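Local coordinates for competence protein ComEA-related protein (Thermus thermophilus, PDB 2DUY) that is of uncharacterised function but, as a ComEA-related helix-hairpin-helix protein, probably binds DNA, at residues P18-L32 and P63-P75. Residues are numbered along the deposited sequence; the frame is centred on the assembly and turned at random.
Sequences PVSLNEASLEELMAL and PATLERLRPYLRP
Val19 and Leu73 pair as neighbours in a parallel two-stranded ribbon, with Ser20 beside Arg74 one step on. The backbone ladder of this pair of strands runs from Val19 N to Tyr72 O (2.7 Å), through Arg74 N to Val19 O, and ends with Leu21 N giving a nearly straight bond, 168° at the hydrogen, to Arg74 O. On the face that carries Val19 and Leu73 the packing is tight and apolar. Leu73 CD2 is the hub: Leu32 CD1 presses on it at 3.7 Å, while Leu21 crosses Leu73 at about a right angle and brings its own CD2 within 3.9 Å of the same methyl. Leu32 also reaches Leu69 of helix 63-69, Leu32 CB lying 3.7 Å from Leu69 CD2, and the side chains of Leu32 and Tyr72 slide past each other in opposite directions, Leu32 CD2 against Tyr72 CB.

The face of Ser20 and Arg74 is polar and opens toward solvent at Arg74 and Pro75, though Ser20 itself is buried. Arg74 CG is tucked in over its own backbone, flanked by N and C (chi1 56°), and the chain, extended from CG to NE, runs across strand 19-20 to Pro18, where NE bonds to Pro18 O at 3.0 Å from above the carbonyl plane. Ser20 CB lies over the centre of the guanidinium, whereas Glu23 OE1 stays 4.1 Å from Arg74 NH2, too far for a salt bridge. Ser20 OG, itself gripped by Glu23 N in an ST motif, donates to Pro75 O at 2.8 Å; the other oxygen of this C-terminal carboxylate, OXT, accepts from Asn22 N.

The ribbon thus ties the C-terminal residues to strand 19-20 and the turn after it, within the helix-hairpin-helix fold: helix 63-69 packs against Leu32, helix 26-29 leans on helix 37-45 through Leu26 and Leu29, and Arg47 just beyond that helix bonds to Leu21 O and Ala24 O.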
loop_
_atom_site.group_PDB
_atom_site.type_symbol
_atom_site.label_atom_id
_atom_site.label_comp_id
_atom_site.label_asym_id
_atom_site.label_seq_id
_atom_site.Cartn_x
_atom_site.Cartn_y
_atom_site.Cartn_z
ATOM N N PRO A 18 4.804 8.812 5.594
ATOM C CA PRO A 18 3.937 7.999 4.730
ATOM C C PRO A 18 4.744 6.854 4.113
ATOM O O PRO A 18 5.930 7.016 3.827
ATOM C CB PRO A 18 3.466 8.997 3.671
ATOM C CG PRO A 18 3.488 10.312 4.406
ATOM C CD PRO A 18 4.802 10.217 5.153
ATOM N N VAL A 19 4.097 5.709 3.913
ATOM C CA VAL A 19 4.748 4.531 3.338
ATOM C C VAL A 19 4.755 4.634 1.812
ATOM O O VAL A 19 3.722 4.937 1.211
ATOM C CB VAL A 19 4.001 3.240 3.752
ATOM C CG1 VAL A 19 4.641 2.028 3.094
ATOM C CG2 VAL A 19 4.021 3.089 5.271
ATOM N N SER A 20 5.915 4.382 1.201
ATOM C CA SER A 20 6.072 4.445 -0.257
ATOM C C SER A 20 5.582 3.174 -0.946
ATOM O O SER A 20 6.083 2.084 -0.664
ATOM C CB SER A 20 7.544 4.654 -0.623
ATOM O OG SER A 20 7.743 4.486 -2.022
ATOM N N LEU A 21 4.618 3.314 -1.855
ATOM C CA LEU A 21 4.087 2.162 -2.567
ATOM C C LEU A 21 5.170 1.504 -3.401
ATOM O O LEU A 21 5.159 0.296 -3.575
ATOM C CB LEU A 21 2.918 2.554 -3.496
ATOM C CG LEU A 21 1.610 2.911 -2.784
ATOM C CD1 LEU A 21 0.571 3.324 -3.800
ATOM C CD2 LEU A 21 1.121 1.707 -1.976
ATOM N N ASN A 22 6.107 2.308 -3.889
ATOM C CA ASN A 22 7.184 1.812 -4.743
ATOM C C ASN A 22 8.412 1.259 -4.043
ATOM O O ASN A 22 9.108 0.397 -4.588
ATOM C CB ASN A 22 7.661 2.923 -5.680
ATOM C CG ASN A 22 6.700 3.176 -6.816
ATOM O OD1 ASN A 22 6.012 2.263 -7.272
ATOM N ND2 ASN A 22 6.668 4.416 -7.305
ATOM N N GLU A 23 8.676 1.740 -2.835
ATOM C CA GLU A 23 9.886 1.331 -2.139
ATOM C C GLU A 23 9.768 0.504 -0.863
ATOM O O GLU A 23 10.766 -0.033 -0.383
ATOM C CB GLU A 23 10.725 2.588 -1.881
ATOM C CG GLU A 23 10.966 3.409 -3.150
ATOM C CD GLU A 23 11.729 4.693 -2.891
ATOM O OE1 GLU A 23 11.372 5.412 -1.935
ATOM O OE2 GLU A 23 12.680 4.990 -3.651
ATOM N N ALA A 24 8.569 0.385 -0.309
ATOM C CA ALA A 24 8.394 -0.392 0.918
ATOM C C ALA A 24 8.646 -1.885 0.733
ATOM O O ALA A 24 8.450 -2.429 -0.352
ATOM C CB ALA A 24 6.992 -0.183 1.459
ATOM N N SER A 25 9.077 -2.540 1.809
ATOM C CA SER A 25 9.321 -3.979 1.808
ATOM C C SER A 25 7.962 -4.623 2.072
ATOM O O SER A 25 7.023 -3.935 2.460
ATOM C CB SER A 25 10.251 -4.357 2.949
ATOM O OG SER A 25 9.592 -4.146 4.182
ATOM N N LEU A 26 7.864 -5.935 1.889
ATOM C CA LEU A 26 6.598 -6.625 2.113
ATOM C C LEU A 26 6.068 -6.385 3.526
ATOM O O LEU A 26 4.886 -6.106 3.708
ATOM C CB LEU A 26 6.754 -8.128 1.885
ATOM C CG LEU A 26 5.422 -8.873 1.774
ATOM C CD1 LEU A 26 4.848 -8.691 0.360
ATOM C CD2 LEU A 26 5.626 -10.344 2.093
ATOM N N GLU A 27 6.952 -6.501 4.518
ATOM C CA GLU A 27 6.594 -6.314 5.927
ATOM C C GLU A 27 6.062 -4.910 6.199
ATOM O O GLU A 27 5.123 -4.730 6.977
ATOM C CB GLU A 27 7.811 -6.539 6.830
ATOM C CG GLU A 27 8.549 -7.858 6.651
ATOM C CD GLU A 27 7.802 -9.052 7.214
ATOM O OE1 GLU A 27 8.393 -10.154 7.261
ATOM O OE2 GLU A 27 6.628 -8.895 7.610
ATOM N N GLU A 28 6.688 -3.915 5.581
ATOM C CA GLU A 28 6.283 -2.528 5.763
ATOM C C GLU A 28 4.886 -2.312 5.198
ATOM O O GLU A 28 4.067 -1.609 5.790
ATOM C CB GLU A 28 7.304 -1.593 5.103
ATOM C CG GLU A 28 8.595 -1.475 5.915
ATOM C CD GLU A 28 9.790 -0.939 5.131
ATOM O OE1 GLU A 28 10.813 -0.636 5.778
ATOM O OE2 GLU A 28 9.728 -0.827 3.887
ATOM N N LEU A 29 4.606 -2.937 4.062
ATOM C CA LEU A 29 3.287 -2.814 3.457
ATOM C C LEU A 29 2.264 -3.535 4.334
ATOM O O LEU A 29 1.109 -3.109 4.457
ATOM C CB LEU A 29 3.287 -3.428 2.058
ATOM C CG LEU A 29 4.077 -2.686 0.981
ATOM C CD1 LEU A 29 4.181 -3.530 -0.268
ATOM C CD2 LEU A 29 3.367 -1.363 0.668
HETATM N N MSE A 30 2.691 -4.635 4.944
HETATM C CA MSE A 30 1.799 -5.406 5.797
HETATM C C MSE A 30 1.445 -4.680 7.098
HETATM O O MSE A 30 0.595 -5.138 7.862
HETATM C CB MSE A 30 2.416 -6.780 6.078
HETATM C CG MSE A 30 2.400 -7.681 4.847
HETATM SE SE MSE A 30 3.202 -9.431 5.109
HETATM C CE MSE A 30 1.879 -10.194 6.298
ATOM N N ALA A 31 2.087 -3.543 7.350
ATOM C CA ALA A 31 1.790 -2.766 8.554
ATOM C C ALA A 31 0.600 -1.840 8.284
ATOM O O ALA A 31 0.020 -1.278 9.212
ATOM C CB ALA A 31 3.011 -1.942 8.978
ATOM N N LEU A 32 0.238 -1.696 7.010
ATOM C CA LEU A 32 -0.879 -0.843 6.612
ATOM C C LEU A 32 -2.213 -1.489 6.938
ATOM O O LEU A 32 -2.393 -2.695 6.789
ATOM C CB LEU A 32 -0.837 -0.553 5.112
ATOM C CG LEU A 32 0.365 0.239 4.605
ATOM C CD1 LEU A 32 0.473 0.090 3.101
ATOM C CD2 LEU A 32 0.224 1.695 5.003
ATOM N N PRO A 63 -12.129 0.686 -3.629
ATOM C CA PRO A 63 -12.091 2.100 -3.253
ATOM C C PRO A 63 -12.214 2.335 -1.751
ATOM O O PRO A 63 -11.639 3.275 -1.224
ATOM C CB PRO A 63 -13.263 2.688 -4.032
ATOM C CG PRO A 63 -13.271 1.855 -5.271
ATOM C CD PRO A 63 -13.107 0.462 -4.709
ATOM N N ALA A 64 -12.972 1.485 -1.066
ATOM C CA ALA A 64 -13.144 1.639 0.376
ATOM C C ALA A 64 -11.829 1.320 1.065
ATOM O O ALA A 64 -11.484 1.918 2.085
ATOM C CB ALA A 64 -14.250 0.705 0.887
ATOM N N THR A 65 -11.103 0.362 0.499
ATOM C CA THR A 65 -9.818 -0.047 1.045
ATOM C C THR A 65 -8.851 1.096 0.846
ATOM O O THR A 65 -8.152 1.511 1.764
ATOM C CB THR A 65 -9.233 -1.249 0.300
ATOM O OG1 THR A 65 -10.161 -2.337 0.323
ATOM C CG2 THR A 65 -7.931 -1.686 0.956
ATOM N N LEU A 66 -8.824 1.598 -0.380
ATOM C CA LEU A 66 -7.936 2.691 -0.739
ATOM C C LEU A 66 -8.252 3.953 0.053
ATOM O O LEU A 66 -7.347 4.653 0.495
ATOM C CB LEU A 66 -8.052 2.960 -2.238
ATOM C CG LEU A 66 -7.074 3.948 -2.860
ATOM C CD1 LEU A 66 -5.653 3.630 -2.425
ATOM C CD2 LEU A 66 -7.195 3.867 -4.368
ATOM N N GLU A 67 -9.538 4.230 0.243
ATOM C CA GLU A 67 -9.967 5.413 0.979
ATOM C C GLU A 67 -9.322 5.476 2.359
ATOM O O GLU A 67 -8.882 6.534 2.813
ATOM C CB GLU A 67 -11.492 5.413 1.121
ATOM C CG GLU A 67 -12.070 6.698 1.696
ATOM C CD GLU A 67 -13.594 6.680 1.764
ATOM O OE1 GLU A 67 -14.191 7.731 2.084
ATOM O OE2 GLU A 67 -14.196 5.616 1.500
ATOM N N ARG A 68 -9.254 4.330 3.017
ATOM C CA ARG A 68 -8.675 4.262 4.351
ATOM C C ARG A 68 -7.161 4.425 4.340
ATOM O O ARG A 68 -6.587 4.965 5.286
ATOM C CB ARG A 68 -9.025 2.925 5.005
ATOM C CG ARG A 68 -10.511 2.631 5.097
ATOM C CD ARG A 68 -11.247 3.636 5.983
ATOM N NE ARG A 68 -11.417 4.939 5.343
ATOM C CZ ARG A 68 -12.245 5.881 5.782
ATOM N NH1 ARG A 68 -12.980 5.666 6.866
ATOM N NH2 ARG A 68 -12.350 7.036 5.136
ATOM N N LEU A 69 -6.524 3.955 3.272
ATOM C CA LEU A 69 -5.071 4.010 3.147
ATOM C C LEU A 69 -4.459 5.308 2.650
ATOM O O LEU A 69 -3.280 5.556 2.889
ATOM C CB LEU A 69 -4.580 2.895 2.225
ATOM C CG LEU A 69 -4.733 1.443 2.662
ATOM C CD1 LEU A 69 -4.356 0.540 1.503
ATOM C CD2 LEU A 69 -3.862 1.162 3.872
ATOM N N ARG A 70 -5.236 6.132 1.959
ATOM C CA ARG A 70 -4.697 7.371 1.403
ATOM C C ARG A 70 -3.888 8.246 2.353
ATOM O O ARG A 70 -2.875 8.820 1.961
ATOM C CB ARG A 70 -5.812 8.209 0.769
ATOM C CG ARG A 70 -6.430 7.555 -0.457
ATOM C CD ARG A 70 -6.780 8.585 -1.515
ATOM N NE ARG A 70 -7.441 7.959 -2.655
ATOM C CZ ARG A 70 -8.719 7.606 -2.664
ATOM N NH1 ARG A 70 -9.469 7.829 -1.595
ATOM N NH2 ARG A 70 -9.244 7.024 -3.733
ATOM N N PRO A 71 -4.322 8.370 3.614
ATOM C CA PRO A 71 -3.539 9.213 4.521
ATOM C C PRO A 71 -2.122 8.697 4.800
ATOM O O PRO A 71 -1.229 9.482 5.112
ATOM C CB PRO A 71 -4.397 9.237 5.789
ATOM C CG PRO A 71 -5.798 9.094 5.248
ATOM C CD PRO A 71 -5.616 8.006 4.219
ATOM N N TYR A 72 -1.926 7.384 4.678
ATOM C CA TYR A 72 -0.633 6.760 4.971
ATOM C C TYR A 72 0.299 6.493 3.786
ATOM O O TYR A 72 1.434 6.066 3.984
ATOM C CB TYR A 72 -0.850 5.417 5.687
ATOM C CG TYR A 72 -1.826 5.457 6.840
ATOM C CD1 TYR A 72 -3.201 5.411 6.612
ATOM C CD2 TYR A 72 -1.376 5.582 8.156
ATOM C CE1 TYR A 72 -4.104 5.497 7.668
ATOM C CE2 TYR A 72 -2.270 5.672 9.215
ATOM C CZ TYR A 72 -3.633 5.631 8.962
ATOM O OH TYR A 72 -4.527 5.752 10.005
ATOM N N LEU A 73 -0.152 6.768 2.569
ATOM C CA LEU A 73 0.639 6.446 1.385
ATOM C C LEU A 73 1.226 7.562 0.532
ATOM O O LEU A 73 0.726 8.681 0.503
ATOM C CB LEU A 73 -0.212 5.573 0.456
ATOM C CG LEU A 73 -0.832 4.291 1.012
ATOM C CD1 LEU A 73 -1.759 3.674 -0.042
ATOM C CD2 LEU A 73 0.265 3.337 1.411
ATOM N N ARG A 74 2.298 7.219 -0.177
ATOM C CA ARG A 74 2.936 8.115 -1.134
ATOM C C ARG A 74 3.434 7.186 -2.238
ATOM O O ARG A 74 3.508 5.972 -2.039
ATOM C CB ARG A 74 4.094 8.896 -0.506
ATOM C CG ARG A 74 5.188 8.064 0.137
ATOM C CD ARG A 74 6.251 8.986 0.717
ATOM N NE ARG A 74 7.244 8.258 1.495
ATOM C CZ ARG A 74 8.416 7.844 1.023
ATOM N NH1 ARG A 74 9.246 7.181 1.821
ATOM N NH2 ARG A 74 8.767 8.108 -0.231
ATOM N N PRO A 75 3.748 7.723 -3.422
ATOM C CA PRO A 75 4.224 6.822 -4.483
ATOM C C PRO A 75 5.435 5.988 -4.062
ATOM O O PRO A 75 6.292 6.514 -3.330
ATOM C CB PRO A 75 4.540 7.785 -5.626
ATOM C CG PRO A 75 3.518 8.878 -5.420
ATOM C CD PRO A 75 3.590 9.098 -3.927
ATOM O OXT PRO A 75 5.502 4.811 -4.482
#